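Local coordinates for importin-95 (Chaetomium thermophilum, PDB 4XRI), which probably carries protein cargo from the cytoplasm into the nucleus as a flexible import receptor of the importin-beta family, and probably binds a small GTPase, at residues T35-A38 with Q44-L47; N323-A328 with Q363-A368; F392-V397 with R435-Y440. The protein carries 2 engineered substitutions. One frame throughout, in Å; residues are numbered along the deposited sequence.

Contact 1. Residues T35-A38 with Q44-L47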
loop_
_atom_site.group_PDB
_atom_site.type_symbol
_atom_site.label_atom_id
_atom_site.label_comp_id
_atom_site.label_asym_id
_atom_site.label_seq_id
_atom_site.Cartn_x
_atom_site.Cartn_y
_atom_site.Cartn_z
ATOM N N THR A 35 17.367 19.395 -23.594
ATOM C CA THR A 35 16.054 19.151 -24.176
ATOM C C THR A 35 15.912 19.886 -25.503
ATOM O O THR A 35 15.404 19.333 -26.479
ATOM C CB THR A 35 14.922 19.592 -23.231
ATOM O OG1 THR A 35 15.071 18.941 -21.964
ATOM C CG2 THR A 35 13.567 19.236 -23.821
ATOM N N HIS A 36 16.367 21.135 -25.526
ATOM C CA HIS A 36 16.364 21.933 -26.746
ATOM C C HIS A 36 17.229 21.287 -27.819
ATOM O O HIS A 36 16.854 21.246 -28.992
ATOM C CB HIS A 36 16.854 23.354 -26.463
ATOM C CG HIS A 36 17.240 24.115 -27.693
ATOM N ND1 HIS A 36 18.539 24.502 -27.954
ATOM C CD2 HIS A 36 16.501 24.553 -28.741
ATOM C CE1 HIS A 36 18.580 25.149 -29.102
ATOM N NE2 HIS A 36 17.357 25.194 -29.603
ATOM N N ALA A 37 18.386 20.780 -27.406
ATOM C CA ALA A 37 19.295 20.100 -28.319
ATOM C C ALA A 37 18.652 18.855 -28.915
ATOM O O ALA A 37 18.828 18.559 -30.094
ATOM C CB ALA A 37 20.589 19.736 -27.606
ATOM N N ALA A 38 17.893 18.137 -28.096
ATOM C CA ALA A 38 17.224 16.923 -28.544
ATOM C C ALA A 38 16.053 17.249 -29.463
ATOM O O ALA A 38 15.549 16.380 -30.173
ATOM C CB ALA A 38 16.747 16.110 -27.351
ATOM N N GLN A 44 22.063 14.523 -34.041
ATOM C CA GLN A 44 23.297 15.186 -33.639
ATOM C C GLN A 44 23.435 15.177 -32.122
ATOM O O GLN A 44 24.543 15.099 -31.586
ATOM C CB GLN A 44 23.335 16.620 -34.170
ATOM C CG GLN A 44 24.732 17.122 -34.491
ATOM C CD GLN A 44 25.390 16.336 -35.611
ATOM O OE1 GLN A 44 24.714 15.708 -36.428
ATOM N NE2 GLN A 44 26.717 16.361 -35.650
ATOM N N TYR A 45 22.296 15.258 -31.441
ATOM C CA TYR A 45 22.240 15.147 -29.988
ATOM C C TYR A 45 22.768 13.785 -29.547
ATOM O O TYR A 45 23.558 13.687 -28.609
ATOM C CB TYR A 45 20.805 15.363 -29.498
ATOM C CG TYR A 45 20.597 15.234 -28.003
ATOM C CD1 TYR A 45 21.174 16.136 -27.118
ATOM C CD2 TYR A 45 19.791 14.229 -27.480
ATOM C CE1 TYR A 45 20.972 16.027 -25.751
ATOM C CE2 TYR A 45 19.582 14.112 -26.117
ATOM C CZ TYR A 45 20.173 15.016 -25.258
ATOM O OH TYR A 45 19.969 14.902 -23.902
ATOM N N LEU A 46 22.335 12.740 -30.247
ATOM C CA LEU A 46 22.772 11.379 -29.955
ATOM C C LEU A 46 24.270 11.213 -30.181
ATOM O O LEU A 46 24.976 10.662 -29.337
ATOM C CB LEU A 46 22.007 10.367 -30.812
ATOM C CG LEU A 46 20.495 10.291 -30.608
ATOM C CD1 LEU A 46 19.922 9.073 -31.320
ATOM C CD2 LEU A 46 20.148 10.271 -29.129
ATOM N N LEU A 47 24.744 11.690 -31.328
ATOM C CA LEU A 47 26.158 11.608 -31.678
ATOM C C LEU A 47 27.039 12.315 -30.661
ATOM O O LEU A 47 28.029 11.757 -30.187
ATOM C CB LEU A 47 26.400 12.204 -33.064
ATOM C CG LEU A 47 26.054 11.294 -34.240
ATOM C CD1 LEU A 47 26.222 12.032 -35.556
ATOM C CD2 LEU A 47 26.937 10.065 -34.196
#
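The ring of Y45 lies against two successive alanines, A37 and A38, near the C-terminal end of helix 24-40. The methyl of A38 sits over one face: its CB is 3.8 Å from the centroid of the Y45 ring, 22° off the ring normal, a CH-pi contact displaced toward the rim on the CD2 and CE2 side. The methyl of A37 comes in obliquely from the same side of the ring plane, beside CD1, with A37 CB 3.7 Å from Y45 CD1. Backbone fills in between the two methyls, A38 CA lying 3.8 Å from Y45 CG, so the ring rests on main chain as well as on side chains. No hydrogen bond crosses here; the contact rests on apolar packing and the CH-pi approach. It belongs to a tight helical hairpin within the importin-beta N-terminal domain, where helix 24-40 turns almost at once into helix 42-54, and the backbones draw close enough to leave A38 CA 5.5 Å from Y45 CA. What aims the ring is its first torsion: CG stands opposite the backbone N (chi1 178°), reaching from helix 42-54 back to the preceding helix. Farther out, N41 OD1 accepts the N-H of Q44, and T48 OG1 bonds to the carbonyl of Q44. Y45 also touches A69 of helix 60-72 and A73 in the loop after it.

Contact 2. Residues N323-A328 with Q363-A368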
loop_
_atom_site.group_PDB
_atom_site.type_symbol
_atom_site.label_atom_id
_atom_site.label_comp_id
_atom_site.label_asym_id
_atom_site.label_seq_id
_atom_site.Cartn_x
_atom_site.Cartn_y
_atom_site.Cartn_z
ATOM N N ASN A 323 8.144 -25.996 5.642
ATOM C CA ASN A 323 8.393 -25.606 7.030
ATOM C C ASN A 323 9.851 -25.232 7.306
ATOM O O ASN A 323 10.408 -25.614 8.335
ATOM C CB ASN A 323 7.974 -26.731 7.981
ATOM C CG ASN A 323 6.749 -26.379 8.801
ATOM O OD1 ASN A 323 6.548 -25.222 9.173
ATOM N ND2 ASN A 323 5.918 -27.376 9.082
ATOM N N PHE A 324 10.460 -24.491 6.384
ATOM C CA PHE A 324 11.859 -24.088 6.516
ATOM C C PHE A 324 12.122 -23.326 7.808
ATOM O O PHE A 324 13.052 -23.644 8.550
ATOM C CB PHE A 324 12.283 -23.226 5.324
ATOM C CG PHE A 324 12.469 -23.999 4.051
ATOM C CD1 PHE A 324 12.826 -25.337 4.079
ATOM C CD2 PHE A 324 12.289 -23.386 2.825
ATOM C CE1 PHE A 324 12.997 -26.047 2.906
ATOM C CE2 PHE A 324 12.459 -24.088 1.652
ATOM C CZ PHE A 324 12.813 -25.420 1.691
ATOM N N ALA A 325 11.293 -22.318 8.063
ATOM C CA ALA A 325 11.448 -21.463 9.236
ATOM C C ALA A 325 11.301 -22.248 10.536
ATOM O O ALA A 325 12.070 -22.054 11.477
ATOM C CB ALA A 325 10.441 -20.329 9.193
ATOM N N ARG A 326 10.317 -23.142 10.571
ATOM C CA ARG A 326 10.066 -23.975 11.743
ATOM C C ARG A 326 11.287 -24.829 12.081
ATOM O O ARG A 326 11.753 -24.849 13.221
ATOM C CB ARG A 326 8.844 -24.866 11.506
ATOM C CG ARG A 326 8.416 -25.680 12.712
ATOM C CD ARG A 326 7.255 -26.599 12.365
ATOM N NE ARG A 326 6.758 -27.323 13.533
ATOM C CZ ARG A 326 7.293 -28.446 13.999
ATOM N NH1 ARG A 326 8.348 -28.979 13.398
ATOM N NH2 ARG A 326 6.777 -29.036 15.069
ATOM N N VAL A 327 11.798 -25.527 11.073
ATOM C CA VAL A 327 12.987 -26.356 11.222
ATOM C C VAL A 327 14.203 -25.536 11.653
ATOM O O VAL A 327 15.006 -25.982 12.474
ATOM C CB VAL A 327 13.310 -27.099 9.901
ATOM C CG1 VAL A 327 14.666 -27.795 9.980
ATOM C CG2 VAL A 327 12.209 -28.096 9.570
ATOM N N ALA A 328 14.318 -24.327 11.116
ATOM C CA ALA A 328 15.504 -23.499 11.325
ATOM C C ALA A 328 15.467 -22.689 12.618
ATOM O O ALA A 328 16.441 -22.016 12.953
ATOM C CB ALA A 328 15.692 -22.565 10.143
ATOM N N GLN A 363 9.589 -10.649 13.920
ATOM C CA GLN A 363 8.140 -10.499 13.798
ATOM C C GLN A 363 7.564 -11.497 12.804
ATOM O O GLN A 363 6.636 -12.241 13.121
ATOM C CB GLN A 363 7.775 -9.076 13.367
ATOM C CG GLN A 363 7.601 -8.102 14.512
ATOM C CD GLN A 363 6.855 -6.851 14.088
ATOM O OE1 GLN A 363 6.600 -6.643 12.901
ATOM N NE2 GLN A 363 6.495 -6.014 15.055
ATOM N N LEU A 364 8.126 -11.501 11.599
ATOM C CA LEU A 364 7.715 -12.422 10.544
ATOM C C LEU A 364 7.910 -13.875 10.956
ATOM O O LEU A 364 7.108 -14.743 10.606
ATOM C CB LEU A 364 8.496 -12.139 9.258
ATOM C CG LEU A 364 8.240 -10.802 8.561
ATOM C CD1 LEU A 364 9.250 -10.594 7.441
ATOM C CD2 LEU A 364 6.822 -10.746 8.016
ATOM N N TYR A 365 8.983 -14.134 11.699
ATOM C CA TYR A 365 9.285 -15.482 12.158
ATOM C C TYR A 365 8.207 -15.990 13.110
ATOM O O TYR A 365 7.816 -17.157 13.057
ATOM C CB TYR A 365 10.652 -15.522 12.844
ATOM C CG TYR A 365 11.470 -16.749 12.502
ATOM C CD1 TYR A 365 11.139 -17.995 13.021
ATOM C CD2 TYR A 365 12.567 -16.663 11.652
ATOM C CE1 TYR A 365 11.879 -19.119 12.704
ATOM C CE2 TYR A 365 13.314 -17.780 11.334
ATOM C CZ TYR A 365 12.965 -19.004 11.862
ATOM O OH TYR A 365 13.705 -20.117 11.543
ATOM N N ALA A 366 7.731 -15.100 13.976
ATOM C CA ALA A 366 6.694 -15.441 14.944
ATOM C C ALA A 366 5.386 -15.786 14.241
ATOM O O ALA A 366 4.661 -16.690 14.657
ATOM C CB ALA A 366 6.483 -14.297 15.919
ATOM N N GLN A 367 5.095 -15.057 13.169
ATOM C CA GLN A 367 3.914 -15.318 12.353
ATOM C C GLN A 367 4.066 -16.636 11.604
ATOM O O GLN A 367 3.099 -17.382 11.428
ATOM C CB GLN A 367 3.676 -14.175 11.359
ATOM C CG GLN A 367 3.309 -12.846 11.996
ATOM C CD GLN A 367 3.182 -11.722 10.981
ATOM O OE1 GLN A 367 2.509 -11.864 9.960
ATOM N NE2 GLN A 367 3.839 -10.601 11.255
ATOM N N ALA A 368 5.293 -16.919 11.179
ATOM C CA ALA A 368 5.572 -18.076 10.339
ATOM C C ALA A 368 5.545 -19.400 11.103
ATOM O O ALA A 368 5.094 -20.411 10.570
ATOM C CB ALA A 368 6.922 -17.901 9.647
HETATM O O HOH W 1 5.122 -23.519 10.878
#
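Y365 meets the start of helix 324-340 through both its hydroxyl and its ring. The phenol OH donates to the carbonyl of A325, with 2.5 Å between Y365 OH and A325 O, a short bond. The donor lies in the carbonyl plane, at a C=O...O angle of 123°, and so takes a lone pair of the oxygen. T329 OG1 lies within hydrogen-bonding reach of the same carbonyl, shared with that of R326. The ring packs as well: A325 CB stands over one face, 4.2 Å from the centroid of the Y365 ring, as a CH-pi contact. Beyond the hydroxyl is A328, whose CB lies 3.4 Å from Y365 OH. The first torsion of Y365, at -139°, falls well away from a staggered value, and in this setting the ring spans the gap between two helix axes that pass 9.8 Å apart.

One turn on, A368 brings the backbones nearer, its CB 4.3 Å from A325 CB, with both methyls directed across the interface. A water lies between the segments, 2.8 Å from N323 OD1 and 3.1 Å from A368 O, and can bridge them, though other acceptors compete for its protons. N323 holds the N-cap position of helix 324-340 without capping it through its side chain; instead E302 takes the N-H groups of F324 and A325.

Consecutive helices of the importin-beta family's alpha-helical solenoid meet here, the two segments nearly at right angles, 103° between their directions. Helix 285-310 flanks both: W295 touches A328, C299 touches Y365 and I303 touches Q367. Y365 also reaches V332 and V333 farther along helix 324-340, while F273 of helix 265-280 packs on A328.

Contact 3. Residues F392-V397 with R435-Y440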
loop_
_atom_site.group_PDB
_atom_site.type_symbol
_atom_site.label_atom_id
_atom_site.label_comp_id
_atom_site.label_asym_id
_atom_site.label_seq_id
_atom_site.Cartn_x
_atom_site.Cartn_y
_atom_site.Cartn_z
ATOM N N PHE A 392 20.887 -4.952 25.824
ATOM C CA PHE A 392 20.303 -6.263 26.070
ATOM C C PHE A 392 18.926 -6.179 26.720
ATOM O O PHE A 392 18.057 -7.005 26.443
ATOM C CB PHE A 392 21.245 -7.097 26.938
ATOM C CG PHE A 392 22.470 -7.577 26.213
ATOM C CD1 PHE A 392 22.554 -8.884 25.764
ATOM C CD2 PHE A 392 23.529 -6.719 25.966
ATOM C CE1 PHE A 392 23.676 -9.329 25.092
ATOM C CE2 PHE A 392 24.652 -7.158 25.293
ATOM C CZ PHE A 392 24.727 -8.466 24.856
ATOM N N ARG A 393 18.728 -5.187 27.583
ATOM C CA ARG A 393 17.410 -4.950 28.164
ATOM C C ARG A 393 16.436 -4.523 27.074
ATOM O O ARG A 393 15.315 -5.029 26.995
ATOM C CB ARG A 393 17.471 -3.886 29.264
ATOM C CG ARG A 393 18.316 -4.275 30.466
ATOM C CD ARG A 393 17.947 -3.450 31.691
ATOM N NE ARG A 393 18.076 -2.014 31.459
ATOM C CZ ARG A 393 19.224 -1.347 31.507
ATOM N NH1 ARG A 393 20.354 -1.988 31.770
ATOM N NH2 ARG A 393 19.243 -0.040 31.286
ATOM N N ASP A 394 16.882 -3.590 26.238
ATOM C CA ASP A 394 16.096 -3.121 25.106
ATOM C C ASP A 394 15.778 -4.269 24.158
ATOM O O ASP A 394 14.657 -4.386 23.666
ATOM C CB ASP A 394 16.836 -2.012 24.357
ATOM C CG ASP A 394 16.053 -1.493 23.167
ATOM O OD1 ASP A 394 15.173 -0.633 23.368
ATOM O OD2 ASP A 394 16.324 -1.940 22.032
ATOM N N ALA A 395 16.773 -5.114 23.905
ATOM C CA ALA A 395 16.589 -6.278 23.045
ATOM C C ALA A 395 15.558 -7.229 23.636
ATOM O O ALA A 395 14.725 -7.788 22.920
ATOM C CB ALA A 395 17.910 -6.995 22.835
ATOM N N ALA A 396 15.616 -7.392 24.955
ATOM C CA ALA A 396 14.746 -8.323 25.661
ATOM C C ALA A 396 13.276 -7.927 25.549
ATOM O O ALA A 396 12.431 -8.754 25.204
ATOM C CB ALA A 396 15.155 -8.420 27.125
ATOM N N VAL A 397 12.973 -6.665 25.845
ATOM C CA VAL A 397 11.598 -6.181 25.768
ATOM C C VAL A 397 11.118 -6.152 24.318
ATOM O O VAL A 397 9.960 -6.459 24.037
ATOM C CB VAL A 397 11.440 -4.775 26.401
ATOM C CG1 VAL A 397 11.696 -4.842 27.898
ATOM C CG2 VAL A 397 12.369 -3.770 25.749
ATOM N N ARG A 435 12.667 2.344 27.380
ATOM C CA ARG A 435 11.322 2.822 27.686
ATOM C C ARG A 435 10.438 2.868 26.446
ATOM O O ARG A 435 9.260 2.515 26.500
ATOM C CB ARG A 435 11.380 4.206 28.331
ATOM C CG ARG A 435 11.649 4.178 29.827
ATOM C CD ARG A 435 11.655 5.581 30.401
ATOM N NE ARG A 435 12.927 6.258 30.173
ATOM C CZ ARG A 435 13.079 7.577 30.178
ATOM N NH1 ARG A 435 14.275 8.108 29.967
ATOM N NH2 ARG A 435 12.033 8.363 30.385
ATOM N N ASP A 436 11.015 3.306 25.332
ATOM C CA ASP A 436 10.289 3.374 24.069
ATOM C C ASP A 436 9.924 1.978 23.578
ATOM O O ASP A 436 8.790 1.730 23.165
ATOM C CB ASP A 436 11.118 4.098 23.007
ATOM C CG ASP A 436 10.348 4.311 21.718
ATOM O OD1 ASP A 436 9.141 4.621 21.792
ATOM O OD2 ASP A 436 10.948 4.171 20.630
ATOM N N SER A 437 10.896 1.071 23.628
ATOM C CA SER A 437 10.687 -0.311 23.211
ATOM C C SER A 437 9.703 -1.014 24.135
ATOM O O SER A 437 8.984 -1.921 23.719
ATOM C CB SER A 437 12.014 -1.073 23.181
ATOM O OG SER A 437 12.913 -0.493 22.252
ATOM N N THR A 438 9.684 -0.593 25.395
ATOM C CA THR A 438 8.769 -1.161 26.375
ATOM C C THR A 438 7.334 -0.740 26.080
ATOM O O THR A 438 6.417 -1.563 26.096
ATOM C CB THR A 438 9.139 -0.737 27.804
ATOM O OG1 THR A 438 10.427 -1.267 28.141
ATOM C CG2 THR A 438 8.113 -1.256 28.791
ATOM N N ALA A 439 7.154 0.549 25.812
ATOM C CA ALA A 439 5.841 1.089 25.475
ATOM C C ALA A 439 5.262 0.397 24.245
ATOM O O ALA A 439 4.102 -0.011 24.239
ATOM C CB ALA A 439 5.929 2.589 25.246
ATOM N N TYR A 440 6.088 0.257 23.212
ATOM C CA TYR A 440 5.681 -0.385 21.966
ATOM C C TYR A 440 5.336 -1.854 22.184
ATOM O O TYR A 440 4.378 -2.369 21.608
ATOM C CB TYR A 440 6.788 -0.260 20.917
ATOM C CG TYR A 440 6.375 -0.711 19.534
ATOM C CD1 TYR A 440 5.711 0.154 18.674
ATOM C CD2 TYR A 440 6.660 -1.994 19.084
ATOM C CE1 TYR A 440 5.335 -0.248 17.408
ATOM C CE2 TYR A 440 6.286 -2.407 17.818
ATOM C CZ TYR A 440 5.626 -1.529 16.984
ATOM O OH TYR A 440 5.251 -1.932 15.721
#
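Within the HEAT-like repeat region, helices 390-402 and 432-449 pack side by side and point the same way, their short segments only 8° from parallel with axes 8.7 Å apart. The polar link is a hydrogen bond from S437 to D394, with 2.5 Å between S437 OG and D394 OD1. The hydroxyl approaches the syn side of the carboxylate but stands 31° out of its plane; S437 OG is also within hydrogen-bonding reach of the carbonyl of Q433, one turn back. D394 gets there by swinging CG to the far side from its backbone N (chi1 180°), while its other oxygen, OD2, takes a hydrogen bond from Q343. Alongside, V397 makes the apolar contact, its CG2 3.7 Å from S437 CB. Its CG1 lies 3.8 Å from T438 OG1, the two side chains crossing at a slant; T438 OG1 is hydrogen-bonded to the carbonyl of V434, and toward V397 it offers van der Waals contact. L423 of helix 409-425 packs against both V397 and T438.

Both oxygens of the D394 carboxylate thus have hydrogen-bonding partners, and these would be expected to favour its charged form in a largely buried place.

In the fold
The three contacts follow one another in series along an all-helical, single-chain solenoid: 35-38 with 44-47 first, then 323-328 with 363-368, then 392-397 with 435-440. Contact 1 lies near the N-terminus, at the surface of the importin-beta N-terminal domain, its centre 55 Å from that of contact 2 and 58 Å from that of contact 3. Contacts 2 and 3 are buried neighbours, 22 Å between centres and about 4 Å between nearest atoms, yet they do not touch and share no helix. Contacts 1 and 2 each join consecutive helices, across a short turn and a longer loop; contact 3 skips helix 409-425. Repeated along the chain, contacts between neighbouring helices build the family's superhelical solenoid.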